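Local coordinates for protein reducing end xylose-releasing exo-oligoxylanase (Bacillus halodurans, PDB 1WU4) that hydrolyses xylooligosaccharides of three or more units, releasing xylose from the reducing end with inversion of anomeric configuration, at residues Gly7-Arg12 with Glu276-Ser281; Val52-Gly57 with Phe88-Asn93; Met101-His106 with Asn121-Ala126; Glu286-Ile291 with Ser331-Asp336. The protein carries 1 engineered substitution. All blocks are in the same frame, centred on the assembly; numbering follows the deposited sequence.

Contacts 1 and 4 lie near each other, and contacts 2 and 3 lie elsewhere in this (alpha/alpha)6-barrel enzyme. Contact 1 uses the end of helix 265-278 and contact 4 uses helix 282-295, the next helix in the chain. The two touch where Glu276 OE1 packs on Leu332 CD2, 4.3 Å away. Contact 4 is buried: small apolar groups and one side-chain hydrogen bond. Contact 1 is partly buried and relies on backbone bonds, two phenyl rings and waters. Contact 2 is a surface contact: Arg90 and Asn93 of helix 85-99 bind hairpin carbonyls, with one long salt bridge. Contact 3, partly buried, joins two loops, one of them following that helix, by sulfur, imidazole and indole packing.

Contact 1. Residues Gly7-Arg12 with Glu276-Ser281; sequences GAFYTR and EWFGGS
Two helix ends meet here: Gly7, Ala8 and Phe9 at the start of short helix 8-11 dock on Glu276, Trp277 and Phe278 at the end of helix 265-278. Gly7 is the N-cap of the short helix. Ala8 N gives a nearly straight hydrogen bond to Glu276 O, 2.8 Å long. Phe9 N binds Trp277 O at 2.9 Å, in the carbonyl plane and on a lone pair. Gly7 CA also rests on Trp277 O, 3.3 Å away. A side chain at Gly7 would clash with this helix end.

Beside the backbone bonds, the two phenyl rings cross at an oblique angle. Phe278 CE1 sits over one face of the Phe9 ring, toward its rim, 3.4 Å from Phe9 CG. The ring planes are 31° apart. Phe9 CG is anti to its backbone N (chi1 170°), which brings the ring against Phe278 CE1. Phe9 CB lies off-centre over the Phe278 ring as a CH-pi contact. Leu209 of helix 201-210 also touches Phe9.

Two waters donate to Phe278 O. One accepts from Gly7 N, and the other hydrogen-bonds with Tyr10 OH, 2.8 Å away. The N-H groups of one helix start thus meet last-turn carbonyls of another helix, a pairing of opposite partial charges that is probably favourable. Water completes the polar seam at Phe278 O.

Contact 2. Residues Val52-Gly57 with Phe88-Asn93; sequences VGDDLG and FDRIWN
Arg90 reaches out from helix 85-99 across the turn of the hairpin formed by strands 49-52 and 56-59. Its chain is extended from CG to NE (chi2 174°) and runs beside Leu56 O, with Arg90 CD 3.5 Å from that oxygen. The guanidinium then meets the turn with both edge and face. At the edge, Arg90 NH1 hydrogen-bonds Leu56 O at 2.9 Å, almost in the guanidinium plane. It also binds Gly53 O at 3.0 Å, approaching from above the carbonyl plane. Arg90 NH2 adds a weak bond to Gly53 O. Over one face lies the Asp54 peptide. The Asp54 carboxylate points the same way as Arg90, its plane turned 45°, and Asp54 OD1 makes a long salt bridge to Arg90 NH2 at 3.6 Å.

One turn on, Asn93 ND2 donates to Asp55 O from above the carbonyl plane, at 3.0 Å. Leu56 CD2 packs on that nitrogen, and a water joins it to Asp55 OD1.

An alanine at Arg90 is likely to leave Gly53 O without these donors and Asp54 without its mate, though Leu56 O keeps Val52 N. The chemistry implies a turn fastened to the helix mainly by carbonyls, with charge attraction as a supplement.

Contact 3. Residues Met101-His106 with Asn121-Ala126; sequences MTEGVH and NSWGPA
The sulfur of Met101 lies unusually close to a carbonyl: Met101 SD is 3.0 Å from Trp123 O. The oxygen stands almost exactly in line with the Met101 CG-SD bond, beyond the sulfur. This geometry is consistent with a chalcogen interaction. Met101 CE touches the same oxygen from the side, at 3.2 Å. The sulfur also meets the five-membered ring of Trp123 obliquely, a Met-aromatic contact.

Trp123 O has a second partner. His106 ND1 donates a weak, bent hydrogen bond to it, 3.0 Å long, with an angle of 131° at the hydrogen. CG of His106 is anti to the carbonyl carbon (chi1 -64°), which turns the imidazole toward segment 121-126. Pro125 CD sits over the centre of one ring face, a CH-pi contact 3.6 Å from the His106 ring centroid. Val105 CG1 lies on the opposite face.

The indole of Trp123 lies against Glu103 and Gly104. Trp123 CZ3 is 3.5 Å from Glu103 O, and Trp123 CH2 is 3.7 Å from Glu103 OE1. A side chain at Gly104 would clash with this ring.

The contact ties the loop after helix 85-99 to the one leading into helix 127-144. The side chain of Pro125 is about 11 Å from that of Glu70, the probable proton donor. One carbonyl gathers a sulfur and an imidazole N-H, and the imidazole is held flat between two aliphatic groups.

Contact 4. Residues Glu286-Ile291 with Ser331-Asp336; sequences EEINKI and SLASVD
Ile288 points from helix 282-295 toward Ala333 and Ser334, in the connection between helices 320-329 and 340-348. Its CB starts the contact, 4.2 Å from Ser334 CB. One branch, Ile288 CG2, packs on the same Ser334 CB and lies 4.2 Å from Ser331 N. The other branch, Ile288 CG1, meets the methyl of Ala333, with Ala333 CB 3.8 Å away. The tip, Ile288 CD1, has no close partner in 331-336. Ala333 CB also packs on Ile271 and Ala275 of helix 265-278, so that helix also borders this buried patch.

Next along the helix, Asn289 supplies the polar link. Ser334 OG donates to Asn289 OD1 at 2.7 Å. The C=O...donor angle is 117°, and the donor is tilted 33° from the carbonyl plane of the amide. Ser334 OG lies anti to its backbone N (chi1 -169°), which carries the hydroxyl over to the amide while CB stays against Ile288. Pro338 touches the Asn289 side chain as well.

With a leucine here instead of Asn289, the buried hydroxyl of Ser334 would probably be left without its acceptor and set free to turn. Nearby, Ser331 OG hydrogen-bonds with Gln292 NE2 and Ala340 O. The helix and the connection thus meet through small apolar groups, and a single short bond to an amide oxygen satisfies a hydroxyl within that apolar packing.

Contact 1. Residues Gly7-Arg12 with Glu276-Ser281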
loop_
_atom_site.group_PDB
_atom_site.type_symbol
_atom_site.label_atom_id
_atom_site.label_comp_id
_atom_site.label_asym_id
_atom_site.label_seq_id
_atom_site.Cartn_x
_atom_site.Cartn_y
_atom_site.Cartn_z
ATOM N N GLY A 7 -11.843 15.968 -3.515
ATOM C CA GLY A 7 -10.760 15.117 -3.975
ATOM C C GLY A 7 -10.523 15.080 -5.473
ATOM O O GLY A 7 -11.365 15.502 -6.268
ATOM N N ALA A 8 -9.359 14.559 -5.853
ATOM C CA ALA A 8 -8.972 14.441 -7.254
ATOM C C ALA A 8 -9.927 13.544 -8.036
ATOM O O ALA A 8 -10.044 13.667 -9.253
ATOM C CB ALA A 8 -7.553 13.905 -7.350
ATOM N N PHE A 9 -10.600 12.633 -7.341
ATOM C CA PHE A 9 -11.557 11.742 -7.989
ATOM C C PHE A 9 -12.603 12.586 -8.716
ATOM O O PHE A 9 -13.095 12.213 -9.782
ATOM C CB PHE A 9 -12.248 10.867 -6.938
ATOM C CG PHE A 9 -13.422 10.083 -7.465
ATOM C CD1 PHE A 9 -13.234 8.875 -8.130
ATOM C CD2 PHE A 9 -14.719 10.557 -7.289
ATOM C CE1 PHE A 9 -14.324 8.148 -8.610
ATOM C CE2 PHE A 9 -15.815 9.839 -7.766
ATOM C CZ PHE A 9 -15.616 8.631 -8.427
ATOM N N TYR A 10 -12.930 13.732 -8.124
ATOM C CA TYR A 10 -13.932 14.642 -8.674
ATOM C C TYR A 10 -13.358 15.709 -9.605
ATOM O O TYR A 10 -13.871 15.924 -10.701
ATOM C CB TYR A 10 -14.677 15.329 -7.528
ATOM C CG TYR A 10 -15.312 14.366 -6.549
ATOM C CD1 TYR A 10 -16.496 13.700 -6.862
ATOM C CD2 TYR A 10 -14.714 14.103 -5.316
ATOM C CE1 TYR A 10 -17.072 12.796 -5.969
ATOM C CE2 TYR A 10 -15.279 13.201 -4.418
ATOM C CZ TYR A 10 -16.456 12.552 -4.751
ATOM O OH TYR A 10 -17.016 11.655 -3.868
ATOM N N THR A 11 -12.295 16.374 -9.163
ATOM C CA THR A 11 -11.670 17.441 -9.946
ATOM C C THR A 11 -10.766 16.948 -11.069
ATOM O O THR A 11 -10.541 17.658 -12.050
ATOM C CB THR A 11 -10.819 18.349 -9.053
ATOM O OG1 THR A 11 -9.687 17.610 -8.577
ATOM C CG2 THR A 11 -11.625 18.843 -7.867
ATOM N N ARG A 12 -10.244 15.737 -10.911
ATOM C CA ARG A 12 -9.339 15.143 -11.886
ATOM C C ARG A 12 -8.017 15.910 -11.931
ATOM O O ARG A 12 -7.253 15.804 -12.891
ATOM C CB ARG A 12 -9.990 15.092 -13.275
ATOM C CG ARG A 12 -11.303 14.310 -13.310
ATOM C CD ARG A 12 -11.160 12.944 -12.639
ATOM N NE ARG A 12 -12.414 12.193 -12.615
ATOM C CZ ARG A 12 -12.923 11.546 -13.660
ATOM N NH1 ARG A 12 -12.286 11.555 -14.823
ATOM N NH2 ARG A 12 -14.070 10.890 -13.542
ATOM N N GLU A 276 -6.293 12.934 -0.663
ATOM C CA GLU A 276 -6.062 13.514 -1.981
ATOM C C GLU A 276 -7.085 13.043 -3.007
ATOM O O GLU A 276 -7.624 13.845 -3.770
ATOM C CB GLU A 276 -4.655 13.173 -2.474
ATOM C CG GLU A 276 -4.319 13.720 -3.862
ATOM C CD GLU A 276 -4.606 15.206 -4.006
ATOM O OE1 GLU A 276 -4.505 15.937 -2.999
ATOM O OE2 GLU A 276 -4.916 15.645 -5.133
ATOM N N TRP A 277 -7.352 11.741 -3.025
ATOM C CA TRP A 277 -8.300 11.176 -3.976
ATOM C C TRP A 277 -9.767 11.484 -3.691
ATOM O O TRP A 277 -10.504 11.899 -4.587
ATOM C CB TRP A 277 -8.133 9.656 -4.049
ATOM C CG TRP A 277 -6.940 9.182 -4.830
ATOM C CD1 TRP A 277 -5.945 9.946 -5.377
ATOM C CD2 TRP A 277 -6.620 7.821 -5.143
ATOM N NE1 TRP A 277 -5.024 9.139 -6.012
ATOM C CE2 TRP A 277 -5.417 7.833 -5.881
ATOM C CE3 TRP A 277 -7.236 6.591 -4.869
ATOM C CZ2 TRP A 277 -4.814 6.658 -6.349
ATOM C CZ3 TRP A 277 -6.635 5.421 -5.337
ATOM C CH2 TRP A 277 -5.436 5.466 -6.066
ATOM N N PHE A 278 -10.197 11.285 -2.451
ATOM C CA PHE A 278 -11.599 11.498 -2.125
ATOM C C PHE A 278 -11.958 12.674 -1.232
ATOM O O PHE A 278 -13.114 12.822 -0.834
ATOM C CB PHE A 278 -12.173 10.192 -1.580
ATOM C CG PHE A 278 -12.314 9.135 -2.633
ATOM C CD1 PHE A 278 -13.393 9.159 -3.512
ATOM C CD2 PHE A 278 -11.325 8.174 -2.812
ATOM C CE1 PHE A 278 -13.481 8.248 -4.557
ATOM C CE2 PHE A 278 -11.404 7.257 -3.857
ATOM C CZ PHE A 278 -12.482 7.292 -4.732
ATOM N N GLY A 279 -10.979 13.520 -0.935
ATOM C CA GLY A 279 -11.249 14.691 -0.120
ATOM C C GLY A 279 -10.728 14.650 1.298
ATOM O O GLY A 279 -10.684 13.598 1.940
ATOM N N GLY A 280 -10.336 15.815 1.796
ATOM C CA GLY A 280 -9.830 15.894 3.150
ATOM C C GLY A 280 -10.960 15.752 4.147
ATOM O O GLY A 280 -12.136 15.751 3.777
ATOM N N SER A 281 -10.602 15.612 5.417
ATOM C CA SER A 281 -11.588 15.489 6.481
ATOM C C SER A 281 -10.954 16.027 7.749
ATOM O O SER A 281 -9.729 16.058 7.875
ATOM C CB SER A 281 -12.002 14.026 6.687
ATOM O OG SER A 281 -10.936 13.253 7.208
HETATM O O HOH W 1 -14.192 15.286 -2.053
HETATM O O HOH W 2 -15.535 11.569 -1.552
#

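Contact 2. Residues Val52-Gly57 with Phe88-Asn93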
loop_
_atom_site.group_PDB
_atom_site.type_symbol
_atom_site.label_atom_id
_atom_site.label_comp_id
_atom_site.label_asym_id
_atom_site.label_seq_id
_atom_site.Cartn_x
_atom_site.Cartn_y
_atom_site.Cartn_z
ATOM N N VAL A 52 13.542 -11.132 -15.879
ATOM C CA VAL A 52 13.905 -12.510 -16.192
ATOM C C VAL A 52 13.388 -12.862 -17.583
ATOM O O VAL A 52 12.192 -12.762 -17.851
ATOM C CB VAL A 52 13.298 -13.494 -15.167
ATOM C CG1 VAL A 52 13.722 -14.917 -15.497
ATOM C CG2 VAL A 52 13.740 -13.119 -13.762
ATOM N N GLY A 53 14.292 -13.273 -18.466
ATOM C CA GLY A 53 13.887 -13.617 -19.815
ATOM C C GLY A 53 13.280 -12.412 -20.509
ATOM O O GLY A 53 13.675 -11.277 -20.246
ATOM N N ASP A 54 12.314 -12.649 -21.391
ATOM C CA ASP A 54 11.671 -11.556 -22.109
ATOM C C ASP A 54 10.207 -11.340 -21.751
ATOM O O ASP A 54 9.529 -10.534 -22.386
ATOM C CB ASP A 54 11.795 -11.770 -23.620
ATOM C CG ASP A 54 12.984 -11.042 -24.213
ATOM O OD1 ASP A 54 13.022 -9.794 -24.118
ATOM O OD2 ASP A 54 13.879 -11.710 -24.770
ATOM N N ASP A 55 9.716 -12.046 -20.737
ATOM C CA ASP A 55 8.321 -11.891 -20.339
ATOM C C ASP A 55 8.082 -12.039 -18.840
ATOM O O ASP A 55 6.937 -12.091 -18.395
ATOM C CB ASP A 55 7.442 -12.892 -21.097
ATOM C CG ASP A 55 7.847 -14.332 -20.850
ATOM O OD1 ASP A 55 7.161 -15.235 -21.375
ATOM O OD2 ASP A 55 8.847 -14.566 -20.139
ATOM N N LEU A 56 9.157 -12.105 -18.063
ATOM C CA LEU A 56 9.032 -12.245 -16.616
ATOM C C LEU A 56 9.810 -11.172 -15.868
ATOM O O LEU A 56 10.700 -10.527 -16.425
ATOM C CB LEU A 56 9.513 -13.630 -16.177
ATOM C CG LEU A 56 8.642 -14.818 -16.595
ATOM C CD1 LEU A 56 9.376 -16.120 -16.311
ATOM C CD2 LEU A 56 7.318 -14.770 -15.842
ATOM N N GLY A 57 9.461 -10.990 -14.599
ATOM C CA GLY A 57 10.124 -10.006 -13.768
ATOM C C GLY A 57 9.536 -10.034 -12.372
ATOM O O GLY A 57 8.424 -10.525 -12.177
ATOM N N PHE A 88 4.848 -3.986 -16.035
ATOM C CA PHE A 88 3.619 -4.457 -15.409
ATOM C C PHE A 88 3.354 -5.915 -15.777
ATOM O O PHE A 88 3.129 -6.755 -14.907
ATOM C CB PHE A 88 2.437 -3.603 -15.874
ATOM C CG PHE A 88 1.143 -3.916 -15.176
ATOM C CD1 PHE A 88 0.699 -3.122 -14.120
ATOM C CD2 PHE A 88 0.363 -4.998 -15.573
ATOM C CE1 PHE A 88 -0.503 -3.400 -13.472
ATOM C CE2 PHE A 88 -0.842 -5.286 -14.930
ATOM C CZ PHE A 88 -1.276 -4.483 -13.877
ATOM N N ASP A 89 3.380 -6.201 -17.076
ATOM C CA ASP A 89 3.124 -7.550 -17.574
ATOM C C ASP A 89 4.156 -8.576 -17.117
ATOM O O ASP A 89 3.809 -9.720 -16.835
ATOM C CB ASP A 89 3.033 -7.533 -19.102
ATOM C CG ASP A 89 1.749 -6.897 -19.601
ATOM O OD1 ASP A 89 1.628 -6.662 -20.824
ATOM O OD2 ASP A 89 0.851 -6.635 -18.768
ATOM N N ARG A 90 5.421 -8.173 -17.048
ATOM C CA ARG A 90 6.463 -9.087 -16.598
ATOM C C ARG A 90 6.188 -9.519 -15.156
ATOM O O ARG A 90 6.294 -10.698 -14.817
ATOM C CB ARG A 90 7.839 -8.419 -16.685
ATOM C CG ARG A 90 8.460 -8.416 -18.082
ATOM C CD ARG A 90 9.744 -7.596 -18.091
ATOM N NE ARG A 90 10.426 -7.606 -19.385
ATOM C CZ ARG A 90 11.219 -8.585 -19.809
ATOM N NH1 ARG A 90 11.442 -9.646 -19.046
ATOM N NH2 ARG A 90 11.800 -8.496 -20.999
ATOM N N ILE A 91 5.819 -8.558 -14.312
ATOM C CA ILE A 91 5.534 -8.837 -12.908
ATOM C C ILE A 91 4.255 -9.658 -12.734
ATOM O O ILE A 91 4.233 -10.641 -11.991
ATOM C CB ILE A 91 5.399 -7.520 -12.104
ATOM C CG1 ILE A 91 6.733 -6.767 -12.109
ATOM C CG2 ILE A 91 4.959 -7.820 -10.675
ATOM C CD1 ILE A 91 6.655 -5.372 -11.509
ATOM N N TRP A 92 3.190 -9.251 -13.416
ATOM C CA TRP A 92 1.916 -9.955 -13.321
ATOM C C TRP A 92 2.056 -11.387 -13.842
ATOM O O TRP A 92 1.480 -12.319 -13.285
ATOM C CB TRP A 92 0.851 -9.190 -14.113
ATOM C CG TRP A 92 -0.510 -9.823 -14.133
ATOM C CD1 TRP A 92 -1.290 -10.027 -15.234
ATOM C CD2 TRP A 92 -1.270 -10.302 -13.010
ATOM N NE1 TRP A 92 -2.484 -10.599 -14.872
ATOM C CE2 TRP A 92 -2.500 -10.779 -13.514
ATOM C CE3 TRP A 92 -1.032 -10.373 -11.630
ATOM C CZ2 TRP A 92 -3.493 -11.321 -12.689
ATOM C CZ3 TRP A 92 -2.024 -10.913 -10.807
ATOM C CH2 TRP A 92 -3.238 -11.380 -11.344
ATOM N N ASN A 93 2.834 -11.560 -14.905
ATOM C CA ASN A 93 3.044 -12.886 -15.471
ATOM C C ASN A 93 3.746 -13.789 -14.452
ATOM O O ASN A 93 3.350 -14.939 -14.257
ATOM C CB ASN A 93 3.869 -12.781 -16.759
ATOM C CG ASN A 93 3.923 -14.089 -17.524
ATOM O OD1 ASN A 93 2.918 -14.793 -17.647
ATOM N ND2 ASN A 93 5.096 -14.416 -18.056
HETATM O O HOH W 3 5.485 -16.704 -19.741
#

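Contact 3. Residues Met101-His106 with Asn121-Ala126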
loop_
_atom_site.group_PDB
_atom_site.type_symbol
_atom_site.label_atom_id
_atom_site.label_comp_id
_atom_site.label_asym_id
_atom_site.label_seq_id
_atom_site.Cartn_x
_atom_site.Cartn_y
_atom_site.Cartn_z
ATOM N N MET A 101 -2.499 -19.647 -6.524
ATOM C CA MET A 101 -2.754 -20.993 -6.030
ATOM C C MET A 101 -4.001 -21.643 -6.609
ATOM O O MET A 101 -5.094 -21.088 -6.547
ATOM C CB MET A 101 -2.857 -20.976 -4.505
ATOM C CG MET A 101 -1.574 -20.547 -3.816
ATOM S SD MET A 101 -1.682 -20.582 -2.015
ATOM C CE MET A 101 -2.521 -19.026 -1.692
ATOM N N THR A 102 -3.828 -22.838 -7.164
ATOM C CA THR A 102 -4.938 -23.579 -7.739
ATOM C C THR A 102 -5.392 -24.688 -6.797
ATOM O O THR A 102 -6.446 -25.286 -7.002
ATOM C CB THR A 102 -4.545 -24.233 -9.073
ATOM O OG1 THR A 102 -3.412 -25.085 -8.867
ATOM C CG2 THR A 102 -4.207 -23.175 -10.110
ATOM N N GLU A 103 -4.600 -24.952 -5.761
ATOM C CA GLU A 103 -4.917 -26.016 -4.813
ATOM C C GLU A 103 -4.859 -25.550 -3.364
ATOM O O GLU A 103 -4.275 -24.510 -3.054
ATOM C CB GLU A 103 -3.937 -27.175 -5.002
ATOM C CG GLU A 103 -3.748 -27.588 -6.452
ATOM C CD GLU A 103 -2.589 -28.548 -6.641
ATOM O OE1 GLU A 103 -1.458 -28.215 -6.224
ATOM O OE2 GLU A 103 -2.807 -29.633 -7.217
ATOM N N GLY A 104 -5.462 -26.332 -2.477
ATOM C CA GLY A 104 -5.449 -25.989 -1.068
ATOM C C GLY A 104 -6.598 -25.099 -0.645
ATOM O O GLY A 104 -7.389 -24.644 -1.474
ATOM N N VAL A 105 -6.675 -24.837 0.654
ATOM C CA VAL A 105 -7.745 -24.020 1.210
ATOM C C VAL A 105 -7.717 -22.578 0.705
ATOM O O VAL A 105 -8.737 -21.890 0.734
ATOM C CB VAL A 105 -7.693 -24.035 2.761
ATOM C CG1 VAL A 105 -6.592 -23.123 3.268
ATOM C CG2 VAL A 105 -9.048 -23.638 3.330
ATOM N N HIS A 106 -6.560 -22.125 0.230
ATOM C CA HIS A 106 -6.438 -20.761 -0.273
ATOM C C HIS A 106 -6.392 -20.678 -1.797
ATOM O O HIS A 106 -5.886 -19.708 -2.365
ATOM C CB HIS A 106 -5.211 -20.080 0.344
ATOM C CG HIS A 106 -5.309 -19.911 1.831
ATOM N ND1 HIS A 106 -4.409 -20.476 2.708
ATOM C CD2 HIS A 106 -6.225 -19.265 2.593
ATOM C CE1 HIS A 106 -4.766 -20.189 3.947
ATOM N NE2 HIS A 106 -5.864 -19.456 3.905
ATOM N N ASN A 121 6.912 -20.511 -0.665
ATOM C CA ASN A 121 7.410 -20.742 0.688
ATOM C C ASN A 121 6.242 -20.978 1.634
ATOM O O ASN A 121 6.426 -21.397 2.776
ATOM C CB ASN A 121 8.207 -19.534 1.194
ATOM C CG ASN A 121 9.514 -19.347 0.461
ATOM O OD1 ASN A 121 10.262 -20.303 0.255
ATOM N ND2 ASN A 121 9.807 -18.110 0.072
ATOM N N SER A 122 5.040 -20.708 1.142
ATOM C CA SER A 122 3.827 -20.853 1.932
ATOM C C SER A 122 2.629 -20.898 0.991
ATOM O O SER A 122 2.727 -20.474 -0.156
ATOM C CB SER A 122 3.701 -19.648 2.871
ATOM O OG SER A 122 2.435 -19.588 3.498
ATOM N N TRP A 123 1.512 -21.434 1.471
ATOM C CA TRP A 123 0.295 -21.474 0.671
ATOM C C TRP A 123 -0.722 -20.521 1.292
ATOM O O TRP A 123 -1.914 -20.591 1.015
ATOM C CB TRP A 123 -0.268 -22.896 0.598
ATOM C CG TRP A 123 0.335 -23.725 -0.506
ATOM C CD1 TRP A 123 1.570 -23.569 -1.071
ATOM C CD2 TRP A 123 -0.254 -24.866 -1.141
ATOM N NE1 TRP A 123 1.787 -24.546 -2.017
ATOM C CE2 TRP A 123 0.682 -25.355 -2.080
ATOM C CE3 TRP A 123 -1.484 -25.526 -1.005
ATOM C CZ2 TRP A 123 0.429 -26.475 -2.879
ATOM C CZ3 TRP A 123 -1.736 -26.641 -1.798
ATOM C CH2 TRP A 123 -0.780 -27.103 -2.724
ATOM N N GLY A 124 -0.225 -19.631 2.141
ATOM C CA GLY A 124 -1.086 -18.646 2.772
ATOM C C GLY A 124 -0.902 -17.314 2.062
ATOM O O GLY A 124 0.212 -16.979 1.661
ATOM N N PRO A 125 -1.978 -16.535 1.886
ATOM C CA PRO A 125 -1.916 -15.232 1.213
ATOM C C PRO A 125 -1.803 -14.048 2.172
ATOM O O PRO A 125 -1.930 -14.200 3.384
ATOM C CB PRO A 125 -3.226 -15.198 0.448
ATOM C CG PRO A 125 -4.169 -15.811 1.449
ATOM C CD PRO A 125 -3.375 -16.992 2.007
ATOM N N ALA A 126 -1.557 -12.873 1.605
ATOM C CA ALA A 126 -1.457 -11.633 2.369
ATOM C C ALA A 126 -2.450 -10.677 1.706
ATOM O O ALA A 126 -2.190 -10.158 0.623
ATOM C CB ALA A 126 -0.044 -11.072 2.290
#

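Contact 4. Residues Glu286-Ile291 with Ser331-Asp336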
loop_
_atom_site.group_PDB
_atom_site.type_symbol
_atom_site.label_atom_id
_atom_site.label_comp_id
_atom_site.label_asym_id
_atom_site.label_seq_id
_atom_site.Cartn_x
_atom_site.Cartn_y
_atom_site.Cartn_z
ATOM N N GLU A 286 -6.395 16.082 11.561
ATOM C CA GLU A 286 -6.030 16.017 12.968
ATOM C C GLU A 286 -5.155 14.802 13.273
ATOM O O GLU A 286 -4.241 14.879 14.095
ATOM C CB GLU A 286 -7.295 16.003 13.830
ATOM C CG GLU A 286 -8.039 17.335 13.811
ATOM C CD GLU A 286 -9.449 17.248 14.359
ATOM O OE1 GLU A 286 -10.104 18.306 14.467
ATOM O OE2 GLU A 286 -9.909 16.129 14.672
ATOM N N GLU A 287 -5.434 13.688 12.603
ATOM C CA GLU A 287 -4.664 12.461 12.798
ATOM C C GLU A 287 -3.230 12.638 12.308
ATOM O O GLU A 287 -2.280 12.265 12.999
ATOM C CB GLU A 287 -5.346 11.303 12.061
ATOM C CG GLU A 287 -4.471 10.082 11.774
ATOM C CD GLU A 287 -3.921 9.402 13.014
ATOM O OE1 GLU A 287 -4.483 9.570 14.117
ATOM O OE2 GLU A 287 -2.917 8.673 12.881
ATOM N N ILE A 288 -3.071 13.216 11.122
ATOM C CA ILE A 288 -1.735 13.437 10.584
ATOM C C ILE A 288 -0.983 14.438 11.462
ATOM O O ILE A 288 0.215 14.282 11.707
ATOM C CB ILE A 288 -1.796 13.924 9.118
ATOM C CG1 ILE A 288 -2.353 12.802 8.225
ATOM C CG2 ILE A 288 -0.415 14.349 8.644
ATOM C CD1 ILE A 288 -1.612 11.476 8.340
ATOM N N ASN A 289 -1.684 15.455 11.958
ATOM C CA ASN A 289 -1.029 16.426 12.825
ATOM C C ASN A 289 -0.519 15.742 14.091
ATOM O O ASN A 289 0.541 16.093 14.599
ATOM C CB ASN A 289 -1.981 17.567 13.198
ATOM C CG ASN A 289 -2.252 18.501 12.040
ATOM O OD1 ASN A 289 -1.539 18.490 11.034
ATOM N ND2 ASN A 289 -3.276 19.334 12.182
ATOM N N LYS A 290 -1.273 14.767 14.594
ATOM C CA LYS A 290 -0.870 14.035 15.794
ATOM C C LYS A 290 0.412 13.239 15.553
ATOM O O LYS A 290 1.352 13.302 16.352
ATOM C CB LYS A 290 -1.976 13.072 16.241
ATOM C CG LYS A 290 -3.234 13.737 16.774
ATOM C CD LYS A 290 -4.281 12.691 17.130
ATOM C CE LYS A 290 -5.614 13.339 17.458
ATOM N NZ LYS A 290 -6.675 12.326 17.713
ATOM N N ILE A 291 0.447 12.484 14.458
ATOM C CA ILE A 291 1.621 11.682 14.139
ATOM C C ILE A 291 2.844 12.568 13.924
ATOM O O ILE A 291 3.915 12.310 14.475
ATOM C CB ILE A 291 1.411 10.842 12.861
ATOM C CG1 ILE A 291 0.249 9.867 13.049
ATOM C CG2 ILE A 291 2.689 10.074 12.539
ATOM C CD1 ILE A 291 -0.061 9.051 11.804
ATOM N N SER A 331 1.196 14.247 4.726
ATOM C CA SER A 331 0.944 15.681 4.617
ATOM C C SER A 331 -0.167 16.024 3.625
ATOM O O SER A 331 -0.748 17.104 3.692
ATOM C CB SER A 331 2.227 16.419 4.227
ATOM O OG SER A 331 3.196 16.330 5.256
ATOM N N LEU A 332 -0.471 15.114 2.704
ATOM C CA LEU A 332 -1.535 15.367 1.736
ATOM C C LEU A 332 -2.887 15.487 2.442
ATOM O O LEU A 332 -3.839 16.028 1.882
ATOM C CB LEU A 332 -1.587 14.246 0.691
ATOM C CG LEU A 332 -0.452 14.237 -0.337
ATOM C CD1 LEU A 332 -0.451 12.913 -1.085
ATOM C CD2 LEU A 332 -0.617 15.400 -1.305
ATOM N N ALA A 333 -2.962 14.983 3.672
ATOM C CA ALA A 333 -4.195 15.043 4.453
ATOM C C ALA A 333 -4.212 16.226 5.422
ATOM O O ALA A 333 -5.190 16.431 6.136
ATOM C CB ALA A 333 -4.395 13.738 5.219
ATOM N N SER A 334 -3.132 16.999 5.448
ATOM C CA SER A 334 -3.053 18.170 6.323
ATOM C C SER A 334 -2.038 19.131 5.717
ATOM O O SER A 334 -0.990 19.407 6.305
ATOM C CB SER A 334 -2.612 17.760 7.728
ATOM O OG SER A 334 -2.785 18.835 8.638
ATOM N N VAL A 335 -2.362 19.645 4.536
ATOM C CA VAL A 335 -1.460 20.545 3.827
ATOM C C VAL A 335 -1.113 21.822 4.588
ATOM O O VAL A 335 -0.061 22.418 4.355
ATOM C CB VAL A 335 -2.030 20.916 2.441
ATOM C CG1 VAL A 335 -2.237 19.655 1.615
ATOM C CG2 VAL A 335 -3.333 21.669 2.595
ATOM N N ASP A 336 -1.991 22.237 5.496
ATOM C CA ASP A 336 -1.753 23.441 6.288
ATOM C C ASP A 336 -1.338 23.091 7.712
ATOM O O ASP A 336 -1.308 23.955 8.590
ATOM C CB ASP A 336 -3.012 24.313 6.324
ATOM C CG ASP A 336 -3.404 24.826 4.954
ATOM O OD1 ASP A 336 -2.562 25.475 4.297
ATOM O OD2 ASP A 336 -4.557 24.587 4.534
#